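Local atomic coordinates of endoglucanase E-5 (Thermobifida fusca, PDB entry 2CKS), a protein that hydrolyses internal beta-1,4-glucosidic linkages in cellulose, lichenin and cereal beta-D-glucans, represented here by its family 5 catalytic domain. Residues E6-V11 and N24-R29; H34-F39 and R76-R81; R81-I86 and F119-Q124; Y110-A115 and K149-E154. One frame throughout, in Å; residues are numbered along the deposited sequence. Where two conformers were deposited one is given.

Contact 1: E6-V11 and N24-R29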
# COMPACT_ATOMS: atom_id res chain seq x y z
N GLU A 6 -18.21 6.03 0.49
CA GLU A 6 -19.54 6.44 0.01
C GLU A 6 -19.46 7.32 -1.22
O GLU A 6 -20.35 7.26 -2.09
CB GLU A 6 -20.28 7.15 1.12
CG GLU A 6 -20.78 6.17 2.16
CD GLU A 6 -20.98 6.77 3.53
OE1 GLU A 6 -21.20 5.97 4.47
OE2 GLU A 6 -20.92 8.02 3.68
N ARG A 7 -18.43 8.14 -1.29
CA ARG A 7 -18.30 9.12 -2.35
C ARG A 7 -17.79 8.52 -3.66
O ARG A 7 -18.18 8.97 -4.73
CB ARG A 7 -17.41 10.28 -1.90
CG ARG A 7 -18.15 11.18 -0.94
CD ARG A 7 -17.39 12.42 -0.52
NE ARG A 7 -16.17 12.10 0.21
CZ ARG A 7 -14.94 12.19 -0.29
NH1 ARG A 7 -14.73 12.59 -1.53
NH2 ARG A 7 -13.91 11.87 0.48
N TYR A 8 -16.94 7.50 -3.58
CA TYR A 8 -16.36 6.91 -4.79
C TYR A 8 -16.89 5.52 -5.10
O TYR A 8 -16.78 5.05 -6.24
CB TYR A 8 -14.84 6.88 -4.69
CG TYR A 8 -14.22 8.22 -4.38
CD1 TYR A 8 -14.49 9.34 -5.17
CD2 TYR A 8 -13.34 8.37 -3.30
CE1 TYR A 8 -13.91 10.57 -4.89
CE2 TYR A 8 -12.76 9.59 -3.02
CZ TYR A 8 -13.05 10.68 -3.81
OH TYR A 8 -12.47 11.90 -3.54
N GLY A 9 -17.43 4.83 -4.11
CA GLY A 9 -18.06 3.54 -4.33
C GLY A 9 -17.10 2.44 -4.75
O GLY A 9 -15.97 2.35 -4.28
N LYS A 10 -17.58 1.60 -5.66
CA LYS A 10 -16.86 0.43 -6.12
C LYS A 10 -15.79 0.84 -7.13
O LYS A 10 -16.04 0.89 -8.34
CB LYS A 10 -17.85 -0.53 -6.75
CG LYS A 10 -17.31 -1.88 -7.11
CD LYS A 10 -18.33 -2.61 -7.97
CE LYS A 10 -18.14 -4.09 -7.91
NZ LYS A 10 -19.37 -4.83 -8.29
N VAL A 11 -14.61 1.15 -6.63
CA VAL A 11 -13.56 1.64 -7.51
C VAL A 11 -13.12 0.50 -8.45
O VAL A 11 -13.17 -0.67 -8.10
CB VAL A 11 -12.37 2.23 -6.72
CG1 VAL A 11 -12.79 3.49 -5.94
CG2 VAL A 11 -11.73 1.22 -5.80
N ASN A 24 -15.08 8.36 -13.17
CA ASN A 24 -14.23 9.51 -12.88
C ASN A 24 -12.93 9.04 -12.24
O ASN A 24 -12.98 8.40 -11.21
CB ASN A 24 -14.92 10.47 -11.92
CG ASN A 24 -16.30 10.87 -12.38
OD1 ASN A 24 -17.31 10.61 -11.72
ND2 ASN A 24 -16.36 11.52 -13.53
N PRO A 25 -11.77 9.36 -12.81
CA PRO A 25 -10.50 9.05 -12.15
C PRO A 25 -10.44 9.62 -10.73
O PRO A 25 -10.86 10.75 -10.50
CB PRO A 25 -9.46 9.71 -13.05
CG PRO A 25 -10.10 9.72 -14.38
CD PRO A 25 -11.55 10.02 -14.11
N VAL A 26 -9.96 8.81 -9.79
CA VAL A 26 -9.90 9.20 -8.40
C VAL A 26 -8.50 8.90 -7.86
O VAL A 26 -7.89 7.90 -8.23
CB VAL A 26 -10.98 8.47 -7.55
CG1 VAL A 26 -10.79 6.96 -7.56
CG2 VAL A 26 -11.01 9.02 -6.14
N GLN A 27 -8.02 9.79 -7.00
CA GLN A 27 -6.75 9.62 -6.31
C GLN A 27 -7.03 9.33 -4.84
O GLN A 27 -7.47 10.22 -4.11
CB GLN A 27 -5.90 10.89 -6.44
CG GLN A 27 -4.50 10.69 -5.91
CD GLN A 27 -3.71 11.96 -5.72
OE1 GLN A 27 -4.27 13.08 -5.70
NE2 GLN A 27 -2.41 11.80 -5.53
N LEU A 28 -6.79 8.10 -4.42
CA LEU A 28 -6.99 7.71 -3.02
C LEU A 28 -5.68 7.90 -2.27
O LEU A 28 -4.67 7.32 -2.65
CB LEU A 28 -7.45 6.26 -2.93
CG LEU A 28 -8.72 5.90 -3.71
CD1 LEU A 28 -9.04 4.42 -3.56
CD2 LEU A 28 -9.89 6.75 -3.24
N ARG A 29 -5.69 8.72 -1.22
CA ARG A 29 -4.50 9.03 -0.45
C ARG A 29 -4.70 8.65 1.00
O ARG A 29 -5.76 8.89 1.58
CB ARG A 29 -4.16 10.51 -0.53
CG ARG A 29 -4.04 11.04 -1.96
CD ARG A 29 -3.91 12.54 -2.06
NE ARG A 29 -5.00 13.18 -1.35
CZ ARG A 29 -4.90 14.30 -0.65
NH1 ARG A 29 -3.76 14.98 -0.58
NH2 ARG A 29 -5.97 14.75 -0.01
O HOH W 1 -9.77 11.90 -3.71
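A methyl group sits almost exactly above the middle of an aromatic ring: CG2 of Val26 is 3.4 Å from the centroid of the Tyr8 ring and 6° off the ring normal. This CH-pi contact lies beneath the (beta/alpha)8 barrel of the catalytic domain, at the end where the strands begin. Helix 4-8 leads into a small hairpin (strands 12-14 and 17-19, tied by the Cys14-Cys19 disulfide), and 24-29 runs from that hairpin into the first barrel strand. The centring can be checked atom by atom, because Val26 CG2 stays within 3.5 to 3.7 Å of all six Tyr8 ring carbons. Its torsion explains the placement: CG2 is anti to the Val26 backbone N, while the other branch, CG1, turns to Val11, whose own CG1 it approaches at 4.3 Å. Leu28 adds a third apolar group from another direction, its CD2 lying 3.8 Å from Tyr8 CD2. Tyr95, at the start of strand 95-101, touches Tyr8, Val11 and Leu28, so the cluster is continuous with the barrel wall. The chain turns immediately after Tyr8, where Gly9 leaves the helical conformation with positive phi. No direct hydrogen bond joins the two segments, so their polar link depends on the phenol. Arg7 NH1 donates only a weak bond to Tyr8 OH. The bridge across is made by one water, 2.7 Å from Tyr8 OH, which donates to the backbone O of Gln27 at 2.9 Å.

Contact 2: H34-F39 and R76-R81; sequences HGIQWF and RGFTDR
Gln37 and Phe78 mark the nearest approach of the two backbones, with their CA atoms 8.3 Å apart. Residues 36-39 form a short, weakly bonded helix whose first turn rests on Gly35 O, the acceptor for both Trp38 N and Phe39 N. Residues 76-81 lie within the regular helix 75-90. In the barrel, the loop after the first strand thereby packs against the helix that follows the second. Phe78 carries the contact with the edge of its ring. Ile36 CD1 comes up near the ring plane, 3.7 Å from Phe78 CD1, and Gln37 CB meets the same rim further along, 3.6 Å from Phe78 CZ. The Ile36 chain reaches across because CG1 lies between the backbone N and the carbonyl carbon (chi1 69°). Beyond Phe78, Ile36 CD1 also approaches the aliphatic part of Arg81, at 4.2 Å from CG. Gln37 bends at chi2, and its NE2 bonds to Glu68 O, while Arg81 sends its guanidinium to Asp40 and to Leu43 O. With Gln37 NE2 and the Arg81 guanidinium bonded to other parts of the chain, and no hydrogen bond between the segments, the contact is held by apolar packing of hydrocarbon on an aromatic edge.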
# COMPACT_ATOMS: atom_id res chain seq x y z
N HIS A 34 2.53 0.02 9.84
CA HIS A 34 3.78 -0.71 9.88
C HIS A 34 3.37 -2.17 10.06
O HIS A 34 2.18 -2.50 10.04
CB HIS A 34 4.66 -0.18 11.01
CG HIS A 34 6.12 -0.46 10.83
ND1 HIS A 34 7.09 0.45 11.22
CD2 HIS A 34 6.79 -1.52 10.34
CE1 HIS A 34 8.29 -0.05 10.97
NE2 HIS A 34 8.13 -1.25 10.43
N GLY A 35 4.32 -3.06 10.24
CA GLY A 35 4.00 -4.47 10.33
C GLY A 35 3.15 -4.72 11.55
O GLY A 35 3.51 -4.29 12.64
N ILE A 36 2.02 -5.42 11.38
CA ILE A 36 1.12 -5.65 12.52
C ILE A 36 1.71 -6.60 13.59
O ILE A 36 1.23 -6.63 14.72
CB ILE A 36 -0.29 -6.10 12.05
CG1 ILE A 36 -0.28 -7.50 11.44
CG2 ILE A 36 -0.88 -5.07 11.08
CD1 ILE A 36 -1.68 -8.09 11.25
N GLN A 37 2.77 -7.33 13.25
CA GLN A 37 3.47 -8.16 14.24
C GLN A 37 4.29 -7.34 15.24
O GLN A 37 4.69 -7.86 16.30
CB GLN A 37 4.37 -9.19 13.54
CG GLN A 37 5.75 -8.70 13.12
CD GLN A 37 5.79 -8.06 11.73
OE1 GLN A 37 4.77 -7.57 11.23
NE2 GLN A 37 6.97 -8.07 11.12
N TRP A 38 4.58 -6.09 14.90
CA TRP A 38 5.36 -5.20 15.75
C TRP A 38 4.55 -4.02 16.29
O TRP A 38 4.81 -3.55 17.40
CB TRP A 38 6.55 -4.64 14.99
CG TRP A 38 7.55 -5.64 14.54
CD1 TRP A 38 8.05 -6.69 15.25
CD2 TRP A 38 8.23 -5.65 13.29
NE1 TRP A 38 8.98 -7.37 14.51
CE2 TRP A 38 9.11 -6.74 13.30
CE3 TRP A 38 8.17 -4.84 12.15
CZ2 TRP A 38 9.93 -7.05 12.21
CZ3 TRP A 38 8.98 -5.15 11.07
CH2 TRP A 38 9.84 -6.25 11.11
N PHE A 39 3.59 -3.52 15.51
CA PHE A 39 2.91 -2.26 15.83
C PHE A 39 1.40 -2.41 15.82
O PHE A 39 0.68 -1.49 15.45
CB PHE A 39 3.38 -1.14 14.90
CG PHE A 39 4.84 -0.85 15.04
CD1 PHE A 39 5.31 -0.05 16.07
CD2 PHE A 39 5.75 -1.42 14.16
CE1 PHE A 39 6.67 0.18 16.21
CE2 PHE A 39 7.11 -1.19 14.31
CZ PHE A 39 7.56 -0.39 15.33
N ARG A 76 -3.45 -18.45 11.78
CA ARG A 76 -4.81 -18.24 12.26
C ARG A 76 -4.98 -16.89 12.97
O ARG A 76 -5.91 -16.14 12.68
CB ARG A 76 -5.21 -19.40 13.17
CG ARG A 76 -6.67 -19.45 13.54
CD ARG A 76 -7.57 -19.87 12.40
NE ARG A 76 -8.16 -18.69 11.82
CZ ARG A 76 -8.34 -18.46 10.52
NH1 ARG A 76 -8.01 -19.35 9.59
NH2 ARG A 76 -8.89 -17.31 10.17
N GLY A 77 -4.08 -16.58 13.91
CA GLY A 77 -4.20 -15.34 14.66
C GLY A 77 -4.03 -14.11 13.78
O GLY A 77 -4.76 -13.14 13.92
N PHE A 78 -3.07 -14.16 12.87
CA PHE A 78 -2.83 -13.03 11.97
C PHE A 78 -4.00 -12.85 11.01
O PHE A 78 -4.40 -11.72 10.75
CB PHE A 78 -1.52 -13.16 11.20
CG PHE A 78 -0.32 -12.69 11.97
CD1 PHE A 78 0.04 -11.34 11.97
CD2 PHE A 78 0.43 -13.58 12.71
CE1 PHE A 78 1.14 -10.91 12.70
CE2 PHE A 78 1.54 -13.15 13.43
CZ PHE A 78 1.89 -11.82 13.42
N THR A 79 -4.56 -13.94 10.50
CA THR A 79 -5.70 -13.84 9.60
C THR A 79 -6.91 -13.24 10.32
O THR A 79 -7.59 -12.37 9.77
CB THR A 79 -6.04 -15.23 9.03
OG1 THR A 79 -4.91 -15.77 8.36
CG2 THR A 79 -7.13 -15.13 7.96
N ASP A 80 -7.16 -13.67 11.55
CA ASP A 80 -8.30 -13.16 12.30
C ASP A 80 -8.13 -11.67 12.59
O ASP A 80 -9.09 -10.92 12.53
CB ASP A 80 -8.50 -13.94 13.60
CG ASP A 80 -9.16 -15.29 13.38
OD1 ASP A 80 -9.82 -15.48 12.33
OD2 ASP A 80 -9.06 -16.22 14.20
N ARG A 81 -6.91 -11.24 12.88
CA ARG A 81 -6.68 -9.82 13.10
C ARG A 81 -6.88 -9.00 11.81
O ARG A 81 -7.39 -7.88 11.85
CB ARG A 81 -5.30 -9.59 13.70
CG ARG A 81 -4.92 -8.14 13.91
CD ARG A 81 -5.91 -7.35 14.77
NE ARG A 81 -5.29 -6.12 15.22
CZ ARG A 81 -5.93 -5.05 15.67
NH1 ARG A 81 -7.25 -5.01 15.73
NH2 ARG A 81 -5.23 -4.00 16.06

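Contact 3: R81-I86 and F119-Q124; sequences RMHQLI and FAEIAQ
His83 reaches from helix 75-90 to Glu121 and Ile122 on helix 112-126, and its ring can be followed outward from CB. The bond from CA to CB does not itself aim at the neighbouring helix; chi1, which sets CG anti to the carbonyl carbon, swings the ring across. On one branch, ND1 is hydrogen-bonded to His126 NE2 and also lies 3.8 Å from Ile122 CD1. CE1 is closer to that same methyl, 3.6 Å from Ile122 CD1, which approaches obliquely. On the other branch, CD2 passes 3.7 Å from Glu121 OE1. At the tip, NE2 donates to Glu121 OE1 at 2.9 Å with an N-H...O angle of 166°. The oxygen lies in the imidazole plane, yet it is met from above the carboxylate plane, the two planes being 37° apart. His83 was modelled in two conformers, so its ring contacts, this bond included, hold for the one described. Glu121 OE1 has a stronger partner in Arg76, with which it forms a salt bridge, so the carboxylate probably remains charged. Beneath the polar pair, Ile86 CD1 meets Ile122 CG2 at 4.2 Å, and Ile86 and Ile122 continue inward to Val132 and Tyr134 on strand 132-135. The segment axes pass 11.1 Å apart with a crossing angle of -31°, and both helices run in broadly the same direction. Such side-by-side packing is the signature of the outer layer of a (beta/alpha)8 barrel, where the helices following strands 59-65 and 95-101 are neighbours.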
# COMPACT_ATOMS: atom_id res chain seq x y z
N ARG A 81 -6.91 -11.24 12.88
CA ARG A 81 -6.68 -9.82 13.10
C ARG A 81 -6.88 -9.00 11.81
O ARG A 81 -7.39 -7.88 11.85
CB ARG A 81 -5.30 -9.59 13.70
CG ARG A 81 -4.92 -8.14 13.91
CD ARG A 81 -5.91 -7.35 14.77
NE ARG A 81 -5.29 -6.12 15.22
CZ ARG A 81 -5.93 -5.05 15.67
NH1 ARG A 81 -7.25 -5.01 15.73
NH2 ARG A 81 -5.23 -4.00 16.06
N MET A 82 -6.48 -9.57 10.68
CA MET A 82 -6.67 -8.90 9.41
C MET A 82 -8.16 -8.74 9.10
O MET A 82 -8.59 -7.68 8.68
CB MET A 82 -5.94 -9.64 8.29
CG MET A 82 -4.42 -9.50 8.36
SD MET A 82 -3.77 -7.84 8.12
CE MET A 82 -3.84 -7.71 6.34
N HIS A 83 -8.96 -9.78 9.35
CA HIS A 83 -10.41 -9.66 9.20
C HIS A 83 -10.94 -8.53 10.06
O HIS A 83 -11.76 -7.73 9.62
CB HIS A 83 -11.11 -10.94 9.65
CG HIS A 83 -10.98 -12.10 8.71
ND1 HIS A 83 -11.19 -12.01 7.35
CD2 HIS A 83 -10.71 -13.41 8.96
CE1 HIS A 83 -11.04 -13.20 6.80
NE2 HIS A 83 -10.75 -14.07 7.76
N GLN A 84 -10.50 -8.48 11.32
CA GLN A 84 -10.94 -7.45 12.23
C GLN A 84 -10.57 -6.06 11.73
O GLN A 84 -11.38 -5.16 11.77
CB GLN A 84 -10.34 -7.69 13.61
CG GLN A 84 -10.85 -6.77 14.68
CD GLN A 84 -10.30 -7.18 16.03
OE1 GLN A 84 -9.09 -7.25 16.21
NE2 GLN A 84 -11.19 -7.52 16.95
N LEU A 85 -9.34 -5.91 11.22
CA LEU A 85 -8.89 -4.60 10.75
C LEU A 85 -9.61 -4.19 9.46
O LEU A 85 -9.89 -3.03 9.26
CB LEU A 85 -7.38 -4.59 10.56
CG LEU A 85 -6.55 -4.60 11.86
CD1 LEU A 85 -5.10 -4.97 11.53
CD2 LEU A 85 -6.62 -3.27 12.57
N ILE A 86 -9.91 -5.15 8.59
CA ILE A 86 -10.66 -4.84 7.38
C ILE A 86 -12.05 -4.32 7.74
O ILE A 86 -12.51 -3.34 7.16
CB ILE A 86 -10.77 -6.09 6.47
CG1 ILE A 86 -9.41 -6.40 5.84
CG2 ILE A 86 -11.80 -5.87 5.34
CD1 ILE A 86 -9.30 -7.80 5.32
N PHE A 119 -5.28 -15.46 0.92
CA PHE A 119 -6.13 -14.68 0.02
C PHE A 119 -7.45 -15.38 -0.31
O PHE A 119 -8.46 -14.72 -0.46
CB PHE A 119 -5.37 -14.27 -1.25
CG PHE A 119 -4.46 -13.08 -1.04
CD1 PHE A 119 -5.00 -11.84 -0.73
CD2 PHE A 119 -3.08 -13.19 -1.16
CE1 PHE A 119 -4.18 -10.75 -0.52
CE2 PHE A 119 -2.26 -12.10 -0.97
CZ PHE A 119 -2.81 -10.88 -0.66
N ALA A 120 -7.46 -16.70 -0.36
CA ALA A 120 -8.71 -17.43 -0.54
C ALA A 120 -9.66 -17.11 0.61
O ALA A 120 -10.83 -16.85 0.40
CB ALA A 120 -8.48 -18.91 -0.63
N GLU A 121 -9.14 -17.13 1.83
CA GLU A 121 -9.98 -16.84 3.00
C GLU A 121 -10.46 -15.39 3.00
O GLU A 121 -11.64 -15.11 3.24
CB GLU A 121 -9.25 -17.16 4.30
CG GLU A 121 -10.12 -16.77 5.49
CD GLU A 121 -9.70 -17.36 6.82
OE1 GLU A 121 -10.28 -16.91 7.84
OE2 GLU A 121 -8.82 -18.25 6.86
N ILE A 122 -9.56 -14.46 2.72
CA ILE A 122 -9.90 -13.04 2.74
C ILE A 122 -10.91 -12.74 1.65
O ILE A 122 -11.92 -12.09 1.89
CB ILE A 122 -8.64 -12.18 2.55
CG1 ILE A 122 -7.67 -12.36 3.72
CG2 ILE A 122 -9.02 -10.71 2.35
CD1 ILE A 122 -8.17 -11.93 5.09
N ALA A 123 -10.65 -13.20 0.43
CA ALA A 123 -11.55 -12.91 -0.69
C ALA A 123 -12.95 -13.48 -0.49
O ALA A 123 -13.93 -12.84 -0.85
CB ALA A 123 -10.95 -13.41 -2.00
N GLN A 124 -13.05 -14.69 0.06
CA GLN A 124 -14.36 -15.30 0.30
C GLN A 124 -15.13 -14.49 1.36
O GLN A 124 -16.28 -14.12 1.14
CB GLN A 124 -14.25 -16.76 0.73
CG GLN A 124 -15.60 -17.51 0.72
CD GLN A 124 -16.38 -17.43 2.03
OE1 GLN A 124 -15.84 -17.05 3.08
NE2 GLN A 124 -17.66 -17.79 1.97

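Contact 4: Y110-A115 and K149-E154; sequences YNLDRA and KSYAEE
Apolar packing centres on Leu112, whose two methyls meet chiefly Tyr151 and Glu154 on helix 145-162. Its CD1 lies 3.7 Å from Tyr151 CE1, approaching the ring obliquely. Setting Leu112 CG anti to the backbone N (chi1 174°) carries both methyls across to that helix. One turn further on, Ala115 CB comes within 3.8 Å of Tyr151 OH, so hydrocarbon meets the phenol at its hydroxyl as well as at CE1. Both segments belong to outer helices of the (beta/alpha)8 barrel, those following strands 95-101 and 132-135, and Trp100 on the first of these strands touches Ala115 and Tyr151 from the inner side. A mixed contact involves the partly exposed Glu154: Leu112 CD2 is 3.4 Å from Glu154 OE2, where the two side chains cross at about a right angle. This is methyl against carboxylate, without a hydrogen bond. Hydrogen bonding is confined to partners within a segment or beyond the pair. Tyr151 is a buried residue, and its OH is hydrogen-bonded to Ile136 O. Within 149-154, Lys149 NZ forms a salt bridge with Glu153 OE1. Within 110-115, Arg114 grips Asn111 OD1 side-on, NE at 3.0 Å and NH2 at 2.9 Å from that one oxygen.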
# COMPACT_ATOMS: atom_id res chain seq x y z
N TYR A 110 8.33 -17.92 -2.74
CA TYR A 110 8.64 -18.48 -1.42
C TYR A 110 7.39 -18.57 -0.53
O TYR A 110 7.28 -19.47 0.31
CB TYR A 110 9.71 -17.63 -0.74
CG TYR A 110 10.23 -18.21 0.54
CD1 TYR A 110 11.30 -19.09 0.53
CD2 TYR A 110 9.65 -17.89 1.76
CE1 TYR A 110 11.78 -19.63 1.71
CE2 TYR A 110 10.12 -18.43 2.94
CZ TYR A 110 11.19 -19.30 2.91
OH TYR A 110 11.66 -19.84 4.09
N ASN A 111 6.47 -17.63 -0.70
CA ASN A 111 5.27 -17.54 0.12
C ASN A 111 3.97 -17.81 -0.66
O ASN A 111 2.89 -17.48 -0.18
CB ASN A 111 5.21 -16.16 0.77
CG ASN A 111 6.20 -16.02 1.90
OD1 ASN A 111 6.15 -16.80 2.85
ND2 ASN A 111 7.13 -15.08 1.78
N LEU A 112 4.08 -18.43 -1.83
CA LEU A 112 2.92 -18.64 -2.70
C LEU A 112 1.85 -19.52 -2.07
O LEU A 112 0.67 -19.19 -2.11
CB LEU A 112 3.35 -19.24 -4.04
CG LEU A 112 2.18 -19.63 -4.96
CD1 LEU A 112 1.37 -18.41 -5.33
CD2 LEU A 112 2.69 -20.33 -6.20
N ASP A 113 2.24 -20.66 -1.52
CA ASP A 113 1.29 -21.60 -0.94
C ASP A 113 0.50 -20.94 0.19
O ASP A 113 -0.73 -21.04 0.24
CB ASP A 113 2.00 -22.87 -0.44
CG ASP A 113 1.05 -24.01 -0.13
OD1 ASP A 113 0.06 -24.20 -0.87
OD2 ASP A 113 1.23 -24.79 0.83
N ARG A 114 1.20 -20.21 1.07
CA ARG A 114 0.57 -19.43 2.13
C ARG A 114 -0.33 -18.35 1.58
O ARG A 114 -1.41 -18.10 2.11
CB ARG A 114 1.62 -18.74 3.01
CG ARG A 114 2.18 -19.59 4.10
CD ARG A 114 3.18 -18.84 4.94
NE ARG A 114 4.47 -18.79 4.26
CZ ARG A 114 5.44 -19.68 4.43
NH1 ARG A 114 5.27 -20.70 5.26
NH2 ARG A 114 6.57 -19.55 3.74
N ALA A 115 0.12 -17.67 0.53
CA ALA A 115 -0.62 -16.56 -0.06
C ALA A 115 -1.95 -17.03 -0.61
O ALA A 115 -2.98 -16.38 -0.44
CB ALA A 115 0.20 -15.88 -1.15
N LYS A 149 5.49 -11.83 -12.81
CA LYS A 149 4.30 -12.00 -13.63
C LYS A 149 3.70 -13.41 -13.46
O LYS A 149 2.51 -13.56 -13.30
CB LYS A 149 4.65 -11.72 -15.11
CG LYS A 149 3.52 -12.01 -16.09
CD LYS A 149 3.96 -11.82 -17.53
CE LYS A 149 3.31 -12.83 -18.47
NZ LYS A 149 1.91 -12.43 -18.76
N SER A 150 4.54 -14.44 -13.49
CA SER A 150 4.03 -15.80 -13.34
C SER A 150 3.49 -16.04 -11.93
O SER A 150 2.52 -16.77 -11.76
CB SER A 150 5.09 -16.84 -13.73
OG SER A 150 6.26 -16.73 -12.94
N TYR A 151 4.10 -15.42 -10.92
CA TYR A 151 3.59 -15.49 -9.55
C TYR A 151 2.20 -14.87 -9.50
O TYR A 151 1.28 -15.45 -8.94
CB TYR A 151 4.52 -14.76 -8.57
CG TYR A 151 3.87 -14.47 -7.23
CD1 TYR A 151 3.79 -15.45 -6.24
CD2 TYR A 151 3.32 -13.23 -6.95
CE1 TYR A 151 3.19 -15.18 -5.01
CE2 TYR A 151 2.70 -12.97 -5.75
CZ TYR A 151 2.64 -13.93 -4.78
OH TYR A 151 2.04 -13.62 -3.58
N ALA A 152 2.06 -13.69 -10.10
CA ALA A 152 0.80 -12.96 -10.09
C ALA A 152 -0.29 -13.79 -10.75
O ALA A 152 -1.41 -13.86 -10.28
CB ALA A 152 0.95 -11.61 -10.81
N GLU A 153 0.08 -14.49 -11.82
CA GLU A 153 -0.88 -15.28 -12.58
C GLU A 153 -1.27 -16.58 -11.85
O GLU A 153 -2.28 -17.20 -12.19
CB GLU A 153 -0.33 -15.51 -14.00
CG GLU A 153 -0.33 -14.20 -14.78
CD GLU A 153 0.37 -14.23 -16.12
OE1 GLU A 153 0.29 -13.19 -16.82
OE2 GLU A 153 0.99 -15.25 -16.48
N GLU A 154 -0.50 -16.97 -10.83
CA GLU A 154 -0.87 -18.07 -9.93
C GLU A 154 -1.83 -17.62 -8.81
O GLU A 154 -2.71 -18.37 -8.42
CB GLU A 154 0.40 -18.71 -9.32
CG GLU A 154 1.29 -19.41 -10.34
CD GLU A 154 2.62 -19.89 -9.79
OE1 GLU A 154 3.54 -19.07 -9.58
OE2 GLU A 154 2.76 -21.08 -9.56

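Overall arrangement
Contacts 2, 3 and 4 follow the barrel's outer surface through shared helices: 75-90 serves contacts 2 and 3, and 112-126 serves contacts 3 and 4. Contacts 2 and 3 have centres 11 Å apart and touch directly, through the salt bridge of Arg76 NH2 to Glu121 OE1 at 2.7 Å and through Thr79 CG2 on Glu121 CD at 3.6 Å. Contact 1 stands apart, at the barrel end where the strands begin, with its centre about 22 Å from that of contact 3 and about 28 Å from that of contact 4. Glu139 and Glu231, the probable proton donor and nucleophile, bind a zinc ion in this crystal; the side chains of Tyr151 and Gln37 lie about 11 Å from those of Glu139 and Glu231, respectively.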